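Local coordinates for Cow rumen GH26 endo-mannanase (Metagenome, PDB 6UEH), which probably hydrolyses internal beta-1,4-mannosidic linkages of mannans and galactomannans, as an endo-acting mannanase of glycoside hydrolase family 26, at residues A[168-177]-A[445-456]; A[240-248]-A[259-269]. All coordinates share one frame; numbering follows the deposited sequence.

Contact 1: residues A[168-177]-A[445-456]; sequences KIISGQQEIY and WLYFCPWYGEFI
Phe448 turns its ring across the backbone of the facing strand: Ser171 CA lies over one face, 3.8 Å from the ring centroid, while Ile169 CD1 comes to the ring edge, 3.7 Å from Phe448 CD2. With CG of Phe448 lodged between its own backbone N and carbonyl carbon (chi1 61°), the ring is placed against Ser171 CA, which stands toward its rim and makes a CH-pi contact. Nearby, Ile170 and Leu446 run side by side in the same direction, and Ile170 CB packs on Tyr447 CB.

Farther along, Gln174 CG rests over the six-membered ring of Trp451, 3.8 Å from its centroid, and the amide plane lies 20° from the indole; the far NE2 is taken by Phe205 O. Tyr452 ends the row, with Ile176 CD1 crossing at 3.5 Å from its CD1 and the edge of Tyr177 directed at its face in an offset edge-to-face pair, the planes 69° apart.

Backbone bonds tie the layer together: Ile170 N to Leu446 O (2.9 Å), Phe448 N to Ile170 O, and Gln174 N to Pro450 O. At the polar edge the bent side chain of Gln173 returns to the partner segment. Its NE2 gives one bond to Trp451 O (3.1 Å), from above that carbonyl's plane, and another to Gln174 O (3.0 Å); both acceptors lie near the amide plane, fixing its rotation, while OE1 lies against Ile456 CG1. A leucine in its place would probably leave Trp451 O and Gln174 O without this shared donor.

Strand 169-174 and the extended run 447-451, which also packs on strand 423-429, advance in parallel, the closing seam characteristic of the (beta/alpha)8 TIM barrel.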
loop_
_atom_site.group_PDB
_atom_site.type_symbol
_atom_site.label_atom_id
_atom_site.label_comp_id
_atom_site.label_asym_id
_atom_site.label_seq_id
_atom_site.Cartn_x
_atom_site.Cartn_y
_atom_site.Cartn_z
ATOM N N LYS A 168 -2.151 7.382 -14.659
ATOM C CA LYS A 168 -3.549 7.399 -14.239
ATOM C C LYS A 168 -3.733 6.637 -12.933
ATOM O O LYS A 168 -2.809 5.983 -12.448
ATOM C CB LYS A 168 -4.452 6.770 -15.307
ATOM C CG LYS A 168 -4.244 7.268 -16.730
ATOM C CD LYS A 168 -4.929 8.599 -16.957
ATOM C CE LYS A 168 -4.847 9.013 -18.416
ATOM N NZ LYS A 168 -5.574 10.288 -18.656
ATOM N N ILE A 169 -4.935 6.724 -12.372
ATOM C CA ILE A 169 -5.353 5.800 -11.327
ATOM C C ILE A 169 -6.655 5.136 -11.781
ATOM O O ILE A 169 -7.535 5.783 -12.352
ATOM C CB ILE A 169 -5.523 6.499 -9.951
ATOM C CG1 ILE A 169 -5.718 5.458 -8.844
ATOM C CG2 ILE A 169 -6.669 7.509 -9.974
ATOM C CD1 ILE A 169 -5.637 6.024 -7.442
ATOM N N ILE A 170 -6.758 3.832 -11.563
ATOM C CA ILE A 170 -7.916 3.078 -12.031
ATOM C C ILE A 170 -8.980 2.992 -10.942
ATOM O O ILE A 170 -8.679 2.654 -9.804
ATOM C CB ILE A 170 -7.505 1.662 -12.475
ATOM C CG1 ILE A 170 -6.382 1.745 -13.510
ATOM C CG2 ILE A 170 -8.703 0.898 -13.026
ATOM C CD1 ILE A 170 -5.810 0.408 -13.910
ATOM N N SER A 171 -10.224 3.303 -11.286
ATOM C CA SER A 171 -11.304 3.230 -10.304
ATOM C C SER A 171 -11.659 1.783 -9.969
ATOM O O SER A 171 -11.548 0.894 -10.811
ATOM C CB SER A 171 -12.545 3.976 -10.806
ATOM O OG SER A 171 -12.958 3.492 -12.069
ATOM N N GLY A 172 -12.081 1.554 -8.731
ATOM C CA GLY A 172 -12.441 0.219 -8.293
ATOM C C GLY A 172 -13.473 0.233 -7.185
ATOM O O GLY A 172 -13.672 1.251 -6.525
ATOM N N GLN A 173 -14.130 -0.905 -6.982
ATOM C CA GLN A 173 -15.152 -1.028 -5.948
ATOM C C GLN A 173 -15.369 -2.485 -5.562
ATOM O O GLN A 173 -15.542 -3.342 -6.428
ATOM C CB GLN A 173 -16.474 -0.415 -6.416
ATOM C CG GLN A 173 -17.607 -0.551 -5.406
ATOM C CD GLN A 173 -17.313 0.181 -4.108
ATOM O OE1 GLN A 173 -16.891 1.339 -4.119
ATOM N NE2 GLN A 173 -17.526 -0.493 -2.985
ATOM N N GLN A 174 -15.361 -2.760 -4.262
ATOM C CA GLN A 174 -15.648 -4.099 -3.763
ATOM C C GLN A 174 -17.155 -4.326 -3.702
ATOM O O GLN A 174 -17.892 -3.464 -3.216
ATOM C CB GLN A 174 -15.031 -4.308 -2.376
ATOM C CG GLN A 174 -15.169 -5.725 -1.836
ATOM C CD GLN A 174 -14.159 -6.683 -2.448
ATOM O OE1 GLN A 174 -13.126 -6.263 -2.970
ATOM N NE2 GLN A 174 -14.454 -7.975 -2.387
ATOM N N GLU A 175 -17.611 -5.475 -4.195
ATOM C CA GLU A 175 -19.023 -5.832 -4.110
ATOM C C GLU A 175 -19.336 -6.419 -2.738
ATOM O O GLU A 175 -18.435 -6.815 -2.000
ATOM C CB GLU A 175 -19.416 -6.828 -5.208
ATOM C CG GLU A 175 -18.942 -8.256 -4.962
ATOM C CD GLU A 175 -19.543 -9.252 -5.942
ATOM O OE1 GLU A 175 -20.241 -8.821 -6.885
ATOM O OE2 GLU A 175 -19.322 -10.469 -5.769
ATOM N N ILE A 176 -20.621 -6.478 -2.412
ATOM C CA ILE A 176 -21.073 -6.944 -1.107
ATOM C C ILE A 176 -20.759 -8.430 -0.908
ATOM O O ILE A 176 -20.603 -9.178 -1.877
ATOM C CB ILE A 176 -22.596 -6.694 -0.938
ATOM C CG1 ILE A 176 -23.034 -6.838 0.524
ATOM C CG2 ILE A 176 -23.399 -7.596 -1.869
ATOM C CD1 ILE A 176 -22.653 -5.661 1.405
ATOM N N TYR A 177 -20.635 -8.843 0.351
ATOM C CA TYR A 177 -20.464 -10.252 0.694
ATOM C C TYR A 177 -21.645 -11.072 0.186
ATOM O O TYR A 177 -22.744 -10.542 0.008
ATOM C CB TYR A 177 -20.316 -10.423 2.208
ATOM C CG TYR A 177 -21.460 -9.831 3.007
ATOM C CD1 TYR A 177 -22.626 -10.555 3.237
ATOM C CD2 TYR A 177 -21.373 -8.548 3.533
ATOM C CE1 TYR A 177 -23.673 -10.015 3.966
ATOM C CE2 TYR A 177 -22.411 -8.001 4.263
ATOM C CZ TYR A 177 -23.558 -8.737 4.476
ATOM O OH TYR A 177 -24.593 -8.191 5.202
ATOM N N TRP A 445 -0.474 5.537 -6.965
ATOM C CA TRP A 445 -1.264 4.335 -6.692
ATOM C C TRP A 445 -1.929 3.845 -7.973
ATOM O O TRP A 445 -2.587 4.624 -8.664
ATOM C CB TRP A 445 -2.342 4.601 -5.636
ATOM C CG TRP A 445 -1.852 5.159 -4.329
ATOM C CD1 TRP A 445 -1.905 6.461 -3.925
ATOM C CD2 TRP A 445 -1.264 4.426 -3.246
ATOM N NE1 TRP A 445 -1.378 6.586 -2.660
ATOM C CE2 TRP A 445 -0.978 5.351 -2.221
ATOM C CE3 TRP A 445 -0.947 3.078 -3.045
ATOM C CZ2 TRP A 445 -0.388 4.973 -1.015
ATOM C CZ3 TRP A 445 -0.365 2.704 -1.846
ATOM C CH2 TRP A 445 -0.090 3.648 -0.847
ATOM N N LEU A 446 -1.749 2.566 -8.291
ATOM C CA LEU A 446 -2.269 2.001 -9.538
ATOM C C LEU A 446 -3.791 2.059 -9.617
ATOM O O LEU A 446 -4.351 2.399 -10.660
ATOM C CB LEU A 446 -1.806 0.552 -9.705
ATOM C CG LEU A 446 -2.421 -0.213 -10.882
ATOM C CD1 LEU A 446 -2.094 0.470 -12.209
ATOM C CD2 LEU A 446 -1.951 -1.660 -10.885
ATOM N N TYR A 447 -4.456 1.703 -8.523
ATOM C CA TYR A 447 -5.911 1.798 -8.465
ATOM C C TYR A 447 -6.396 2.049 -7.039
ATOM O O TYR A 447 -5.616 1.968 -6.088
ATOM C CB TYR A 447 -6.564 0.535 -9.053
ATOM C CG TYR A 447 -6.470 -0.750 -8.237
ATOM C CD1 TYR A 447 -7.423 -1.061 -7.272
ATOM C CD2 TYR A 447 -5.463 -1.677 -8.476
ATOM C CE1 TYR A 447 -7.356 -2.241 -6.543
ATOM C CE2 TYR A 447 -5.388 -2.863 -7.754
ATOM C CZ TYR A 447 -6.336 -3.140 -6.788
ATOM O OH TYR A 447 -6.267 -4.318 -6.070
ATOM N N PHE A 448 -7.676 2.388 -6.902
ATOM C CA PHE A 448 -8.298 2.505 -5.586
ATOM C C PHE A 448 -9.516 1.597 -5.518
ATOM O O PHE A 448 -10.036 1.173 -6.549
ATOM C CB PHE A 448 -8.685 3.959 -5.265
ATOM C CG PHE A 448 -9.685 4.573 -6.222
ATOM C CD1 PHE A 448 -11.036 4.265 -6.141
ATOM C CD2 PHE A 448 -9.276 5.503 -7.166
ATOM C CE1 PHE A 448 -11.952 4.841 -7.008
ATOM C CE2 PHE A 448 -10.185 6.087 -8.030
ATOM C CZ PHE A 448 -11.524 5.758 -7.950
ATOM N N CYS A 449 -9.970 1.305 -4.304
ATOM C CA CYS A 449 -11.081 0.382 -4.122
ATOM C C CYS A 449 -11.684 0.492 -2.727
ATOM O O CYS A 449 -11.194 -0.131 -1.786
ATOM C CB CYS A 449 -10.621 -1.055 -4.379
ATOM S SG CYS A 449 -11.947 -2.283 -4.371
ATOM N N PRO A 450 -12.751 1.292 -2.589
ATOM C CA PRO A 450 -13.478 1.334 -1.319
ATOM C C PRO A 450 -14.090 -0.026 -1.000
ATOM O O PRO A 450 -14.434 -0.772 -1.919
ATOM C CB PRO A 450 -14.571 2.381 -1.567
ATOM C CG PRO A 450 -14.077 3.192 -2.727
ATOM C CD PRO A 450 -13.301 2.234 -3.576
ATOM N N TRP A 451 -14.216 -0.348 0.282
ATOM C CA TRP A 451 -14.900 -1.568 0.688
ATOM C C TRP A 451 -16.394 -1.380 0.430
ATOM O O TRP A 451 -16.825 -0.284 0.058
ATOM C CB TRP A 451 -14.612 -1.880 2.160
ATOM C CG TRP A 451 -14.767 -3.330 2.532
ATOM C CD1 TRP A 451 -15.602 -3.847 3.479
ATOM C CD2 TRP A 451 -14.064 -4.445 1.965
ATOM N NE1 TRP A 451 -15.462 -5.213 3.538
ATOM C CE2 TRP A 451 -14.527 -5.605 2.617
ATOM C CE3 TRP A 451 -13.091 -4.576 0.969
ATOM C CZ2 TRP A 451 -14.052 -6.878 2.305
ATOM C CZ3 TRP A 451 -12.623 -5.843 0.659
ATOM C CH2 TRP A 451 -13.101 -6.975 1.326
ATOM N N TYR A 452 -17.184 -2.432 0.608
ATOM C CA TYR A 452 -18.620 -2.330 0.361
ATOM C C TYR A 452 -19.341 -1.605 1.496
ATOM O O TYR A 452 -18.734 -1.249 2.506
ATOM C CB TYR A 452 -19.238 -3.718 0.151
ATOM C CG TYR A 452 -18.909 -4.736 1.221
ATOM C CD1 TYR A 452 -19.499 -4.671 2.479
ATOM C CD2 TYR A 452 -18.028 -5.779 0.967
ATOM C CE1 TYR A 452 -19.206 -5.605 3.455
ATOM C CE2 TYR A 452 -17.732 -6.718 1.934
ATOM C CZ TYR A 452 -18.323 -6.625 3.176
ATOM O OH TYR A 452 -18.031 -7.555 4.143
ATOM N N GLY A 453 -20.640 -1.388 1.318
ATOM C CA GLY A 453 -21.447 -0.754 2.343
ATOM C C GLY A 453 -21.091 0.702 2.583
ATOM O O GLY A 453 -20.906 1.470 1.639
ATOM N N GLU A 454 -20.976 1.068 3.857
ATOM C CA GLU A 454 -20.800 2.458 4.266
ATOM C C GLU A 454 -19.547 3.125 3.703
ATOM O O GLU A 454 -19.470 4.349 3.638
ATOM C CB GLU A 454 -20.763 2.553 5.793
ATOM C CG GLU A 454 -19.475 2.027 6.416
ATOM C CD GLU A 454 -19.291 2.480 7.852
ATOM O OE1 GLU A 454 -18.224 3.054 8.164
ATOM O OE2 GLU A 454 -20.210 2.261 8.669
ATOM N N PHE A 455 -18.561 2.331 3.308
ATOM C CA PHE A 455 -17.283 2.901 2.899
ATOM C C PHE A 455 -17.382 3.613 1.553
ATOM O O PHE A 455 -16.551 4.463 1.231
ATOM C CB PHE A 455 -16.208 1.816 2.874
ATOM C CG PHE A 455 -15.918 1.240 4.230
ATOM C CD1 PHE A 455 -15.135 1.936 5.139
ATOM C CD2 PHE A 455 -16.449 0.019 4.609
ATOM C CE1 PHE A 455 -14.876 1.416 6.398
ATOM C CE2 PHE A 455 -16.192 -0.509 5.866
ATOM C CZ PHE A 455 -15.405 0.192 6.760
ATOM N N ILE A 456 -18.416 3.286 0.782
ATOM C CA ILE A 456 -18.686 3.997 -0.464
ATOM C C ILE A 456 -20.016 4.751 -0.380
ATOM O O ILE A 456 -20.163 5.831 -0.951
ATOM C CB ILE A 456 -18.696 3.034 -1.680
ATOM C CG1 ILE A 456 -18.972 3.797 -2.981
ATOM C CG2 ILE A 456 -19.709 1.915 -1.487
ATOM C CD1 ILE A 456 -17.939 4.860 -3.300
#

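Contact 2: residues A[240-248]-A[259-269]; sequences HINVPKDFD and QQCTYATSSTF. With ACT (acetate ion), chain D.
Phe269 drives its edge into the face of Phe247, CD2 standing over the centre of that ring; the centroids are 4.7 Å apart and the planes 69° from each other. The face of Phe269 is itself used by Val243, whose CG1 sits almost on the ring normal, 3.9 Å from the centroid. A second edge-to-face pair lies at the other end, where His240 directs its CD2 edge to the Tyr263 face, while His240 NE2 donates to acetate O (2.6 Å), which lies near the plane of the imidazole.

Between these pairs, Val243 and Thr262 exchange two backbone bonds as an antiparallel hydrogen-bonded pair. Lys245 runs fully extended beyond CG, all three outer torsions near 180°, and this reach carries it past Thr262 to place NZ 3.1 Å from Gln259 O. Ser267 OG donates to Pro244 O (2.6 Å) across the contact and accepts from Phe269 N, the latter bond making an ST turn. Thr268 OG1 accepts from Phe247 N of the facing segment, at 3.0 Å.

The two-stranded antiparallel pair 243-244 and 261-262 stands beyond strand 234-238 of the barrel. Helix 280-301 flanks it, with Tyr284 OH bonded to Asn242 O and Glu281 touching both phenylalanines; Trp328 meets Phe269 edge-to-face, and His240 ND1 is held by Asp206 at the end of strand 202-206.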
loop_
_atom_site.group_PDB
_atom_site.type_symbol
_atom_site.label_atom_id
_atom_site.label_comp_id
_atom_site.label_asym_id
_atom_site.label_seq_id
_atom_site.Cartn_x
_atom_site.Cartn_y
_atom_site.Cartn_z
ATOM N N HIS A 240 -11.339 -14.484 2.120
ATOM C CA HIS A 240 -11.513 -14.523 3.573
ATOM C C HIS A 240 -11.804 -15.937 4.074
ATOM O O HIS A 240 -12.846 -16.182 4.688
ATOM C CB HIS A 240 -12.644 -13.585 4.010
ATOM C CG HIS A 240 -12.273 -12.134 3.999
ATOM N ND1 HIS A 240 -12.201 -11.391 2.840
ATOM C CD2 HIS A 240 -11.958 -11.288 5.008
ATOM C CE1 HIS A 240 -11.858 -10.150 3.136
ATOM N NE2 HIS A 240 -11.702 -10.061 4.445
ATOM N N ILE A 241 -10.878 -16.859 3.826
ATOM C CA ILE A 241 -11.083 -18.252 4.201
ATOM C C ILE A 241 -11.031 -18.429 5.722
ATOM O O ILE A 241 -10.040 -18.091 6.374
ATOM C CB ILE A 241 -10.045 -19.182 3.513
ATOM C CG1 ILE A 241 -10.224 -20.631 3.977
ATOM C CG2 ILE A 241 -8.615 -18.692 3.736
ATOM C CD1 ILE A 241 -11.557 -21.242 3.582
ATOM N N ASN A 242 -12.124 -18.943 6.279
ATOM C CA ASN A 242 -12.235 -19.154 7.719
ATOM C C ASN A 242 -11.659 -20.491 8.173
ATOM O O ASN A 242 -11.505 -21.419 7.382
ATOM C CB ASN A 242 -13.701 -19.071 8.163
ATOM C CG ASN A 242 -14.237 -17.651 8.176
ATOM O OD1 ASN A 242 -13.926 -16.843 7.299
ATOM N ND2 ASN A 242 -15.047 -17.341 9.182
ATOM N N VAL A 243 -11.345 -20.577 9.461
ATOM C CA VAL A 243 -11.005 -21.844 10.095
ATOM C C VAL A 243 -11.983 -22.066 11.244
ATOM O O VAL A 243 -12.588 -21.110 11.729
ATOM C CB VAL A 243 -9.551 -21.862 10.621
ATOM C CG1 VAL A 243 -8.562 -21.672 9.476
ATOM C CG2 VAL A 243 -9.356 -20.798 11.696
ATOM N N PRO A 244 -12.162 -23.327 11.674
ATOM C CA PRO A 244 -13.005 -23.547 12.855
ATOM C C PRO A 244 -12.400 -22.900 14.096
ATOM O O PRO A 244 -11.189 -22.990 14.291
ATOM C CB PRO A 244 -13.035 -25.073 12.994
ATOM C CG PRO A 244 -12.693 -25.588 11.634
ATOM C CD PRO A 244 -11.730 -24.595 11.061
ATOM N N LYS A 245 -13.224 -22.244 14.909
ATOM C CA LYS A 245 -12.750 -21.662 16.159
ATOM C C LYS A 245 -12.233 -22.761 17.078
ATOM O O LYS A 245 -11.116 -22.687 17.589
ATOM C CB LYS A 245 -13.860 -20.875 16.857
ATOM C CG LYS A 245 -14.329 -19.635 16.120
ATOM C CD LYS A 245 -15.419 -18.930 16.916
ATOM C CE LYS A 245 -15.906 -17.673 16.219
ATOM N NZ LYS A 245 -16.983 -17.003 17.000
ATOM N N ASP A 246 -13.064 -23.778 17.279
ATOM C CA ASP A 246 -12.696 -24.946 18.068
ATOM C C ASP A 246 -12.148 -26.034 17.151
ATOM O O ASP A 246 -12.880 -26.921 16.715
ATOM C CB ASP A 246 -13.904 -25.459 18.857
ATOM C CG ASP A 246 -13.586 -26.689 19.686
ATOM O OD1 ASP A 246 -12.399 -26.906 20.010
ATOM O OD2 ASP A 246 -14.529 -27.434 20.022
ATOM N N PHE A 247 -10.854 -25.958 16.860
ATOM C CA PHE A 247 -10.241 -26.857 15.891
ATOM C C PHE A 247 -9.862 -28.200 16.510
ATOM O O PHE A 247 -9.631 -29.172 15.792
ATOM C CB PHE A 247 -9.010 -26.200 15.267
ATOM C CG PHE A 247 -8.560 -26.850 13.990
ATOM C CD1 PHE A 247 -9.351 -26.791 12.854
ATOM C CD2 PHE A 247 -7.344 -27.511 13.921
ATOM C CE1 PHE A 247 -8.941 -27.383 11.674
ATOM C CE2 PHE A 247 -6.927 -28.105 12.742
ATOM C CZ PHE A 247 -7.727 -28.041 11.618
ATOM N N ASP A 248 -9.804 -28.252 17.838
ATOM C CA ASP A 248 -9.459 -29.488 18.535
ATOM C C ASP A 248 -10.517 -30.567 18.326
ATOM O O ASP A 248 -10.188 -31.735 18.122
ATOM C CB ASP A 248 -9.273 -29.232 20.034
ATOM C CG ASP A 248 -8.027 -28.423 20.340
ATOM O OD1 ASP A 248 -7.089 -28.431 19.512
ATOM O OD2 ASP A 248 -7.982 -27.780 21.410
ATOM N N GLN A 259 -20.906 -19.073 12.331
ATOM C CA GLN A 259 -20.794 -18.418 13.631
ATOM C C GLN A 259 -19.713 -19.076 14.486
ATOM O O GLN A 259 -19.157 -18.449 15.387
ATOM C CB GLN A 259 -22.132 -18.446 14.375
ATOM C CG GLN A 259 -23.344 -18.168 13.504
ATOM C CD GLN A 259 -23.995 -19.441 12.999
ATOM O OE1 GLN A 259 -24.475 -20.261 13.785
ATOM N NE2 GLN A 259 -24.011 -19.617 11.685
ATOM N N GLN A 260 -19.425 -20.343 14.202
ATOM C CA GLN A 260 -18.392 -21.079 14.924
ATOM C C GLN A 260 -17.086 -21.103 14.141
ATOM O O GLN A 260 -16.161 -21.846 14.471
ATOM C CB GLN A 260 -18.851 -22.509 15.222
ATOM C CG GLN A 260 -19.685 -22.644 16.485
ATOM C CD GLN A 260 -20.980 -21.863 16.420
ATOM O OE1 GLN A 260 -21.834 -22.126 15.574
ATOM N NE2 GLN A 260 -21.131 -20.890 17.312
ATOM N N CYS A 261 -17.020 -20.288 13.094
ATOM C CA CYS A 261 -15.802 -20.149 12.308
ATOM C C CYS A 261 -15.227 -18.751 12.482
ATOM O O CYS A 261 -15.914 -17.843 12.952
ATOM C CB CYS A 261 -16.076 -20.433 10.833
ATOM S SG CYS A 261 -16.772 -22.067 10.518
ATOM N N THR A 262 -13.966 -18.580 12.105
ATOM C CA THR A 262 -13.322 -17.280 12.205
ATOM C C THR A 262 -12.186 -17.160 11.197
ATOM O O THR A 262 -11.597 -18.163 10.785
ATOM C CB THR A 262 -12.775 -17.029 13.630
ATOM O OG1 THR A 262 -12.305 -15.679 13.741
ATOM C CG2 THR A 262 -11.634 -17.987 13.951
ATOM N N TYR A 263 -11.893 -15.933 10.784
ATOM C CA TYR A 263 -10.692 -15.673 10.004
ATOM C C TYR A 263 -9.676 -14.955 10.882
ATOM O O TYR A 263 -8.588 -14.602 10.431
ATOM C CB TYR A 263 -11.004 -14.847 8.748
ATOM C CG TYR A 263 -11.847 -13.604 8.978
ATOM C CD1 TYR A 263 -11.400 -12.570 9.794
ATOM C CD2 TYR A 263 -13.078 -13.454 8.350
ATOM C CE1 TYR A 263 -12.161 -11.437 9.998
ATOM C CE2 TYR A 263 -13.845 -12.320 8.546
ATOM C CZ TYR A 263 -13.381 -11.316 9.371
ATOM O OH TYR A 263 -14.139 -10.187 9.571
ATOM N N ALA A 264 -10.051 -14.737 12.139
ATOM C CA ALA A 264 -9.236 -13.963 13.069
ATOM C C ALA A 264 -8.216 -14.836 13.795
ATOM O O ALA A 264 -7.954 -15.969 13.392
ATOM C CB ALA A 264 -10.123 -13.242 14.074
ATOM N N THR A 265 -7.649 -14.299 14.872
ATOM C CA THR A 265 -6.580 -14.974 15.602
ATOM C C THR A 265 -7.079 -15.629 16.887
ATOM O O THR A 265 -6.321 -15.804 17.842
ATOM C CB THR A 265 -5.446 -13.990 15.953
ATOM O OG1 THR A 265 -5.978 -12.900 16.716
ATOM C CG2 THR A 265 -4.807 -13.444 14.688
ATOM N N SER A 266 -8.354 -15.999 16.902
ATOM C CA SER A 266 -8.990 -16.519 18.106
ATOM C C SER A 266 -9.204 -18.032 18.069
ATOM O O SER A 266 -9.854 -18.589 18.951
ATOM C CB SER A 266 -10.331 -15.814 18.326
ATOM O OG SER A 266 -11.118 -15.853 17.147
ATOM N N SER A 267 -8.657 -18.692 17.054
ATOM C CA SER A 267 -8.844 -20.132 16.896
ATOM C C SER A 267 -7.695 -20.941 17.491
ATOM O O SER A 267 -6.591 -20.432 17.670
ATOM C CB SER A 267 -9.005 -20.487 15.417
ATOM O OG SER A 267 -9.081 -21.891 15.239
ATOM N N THR A 268 -7.968 -22.209 17.794
ATOM C CA THR A 268 -6.937 -23.126 18.266
ATOM C C THR A 268 -6.210 -23.766 17.083
ATOM O O THR A 268 -5.274 -24.547 17.258
ATOM C CB THR A 268 -7.526 -24.221 19.169
ATOM O OG1 THR A 268 -8.593 -24.886 18.479
ATOM C CG2 THR A 268 -8.065 -23.612 20.456
ATOM N N PHE A 269 -6.667 -23.432 15.880
ATOM C CA PHE A 269 -5.986 -23.790 14.639
ATOM C C PHE A 269 -4.539 -23.300 14.690
ATOM O O PHE A 269 -4.288 -22.102 14.817
ATOM C CB PHE A 269 -6.735 -23.179 13.447
ATOM C CG PHE A 269 -6.205 -23.581 12.095
ATOM C CD1 PHE A 269 -5.167 -22.880 11.501
ATOM C CD2 PHE A 269 -6.786 -24.626 11.393
ATOM C CE1 PHE A 269 -4.695 -23.233 10.245
ATOM C CE2 PHE A 269 -6.322 -24.984 10.136
ATOM C CZ PHE A 269 -5.276 -24.288 9.562
HETATM C C ACT D . -11.272 -6.871 4.926
HETATM O O ACT D . -11.543 -7.775 5.747
HETATM O OXT ACT D . -10.503 -7.191 3.994
HETATM C CH3 ACT D . -11.844 -5.490 5.053
HETATM O O HOH W 1 -10.137 -26.072 20.261
HETATM O O HOH W 2 -15.640 -23.709 16.395
HETATM O O HOH W 3 -6.118 -27.635 17.268
#

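Overall arrangement
Contact 2 is nested inside the long loop of chain closed by contact 1, and both belong to the family 26 catalytic region. Their centres lie 27 Å apart, yet they meet at one point: Trp451 CH2 packs 3.9 Å from His240 CE1. Here, too, an acetate is bound, its second protein partner being His312 NE2, with the side chain of Trp451 about 4 Å away from it at the nearest atoms. Contact 1 belongs to the barrel wall, and contact 2 lies in a loop following strand 234-238. The acetate, probably from the crystallisation liquor, lies where the substrate cleft is expected, at the C-terminal ends of the barrel strands.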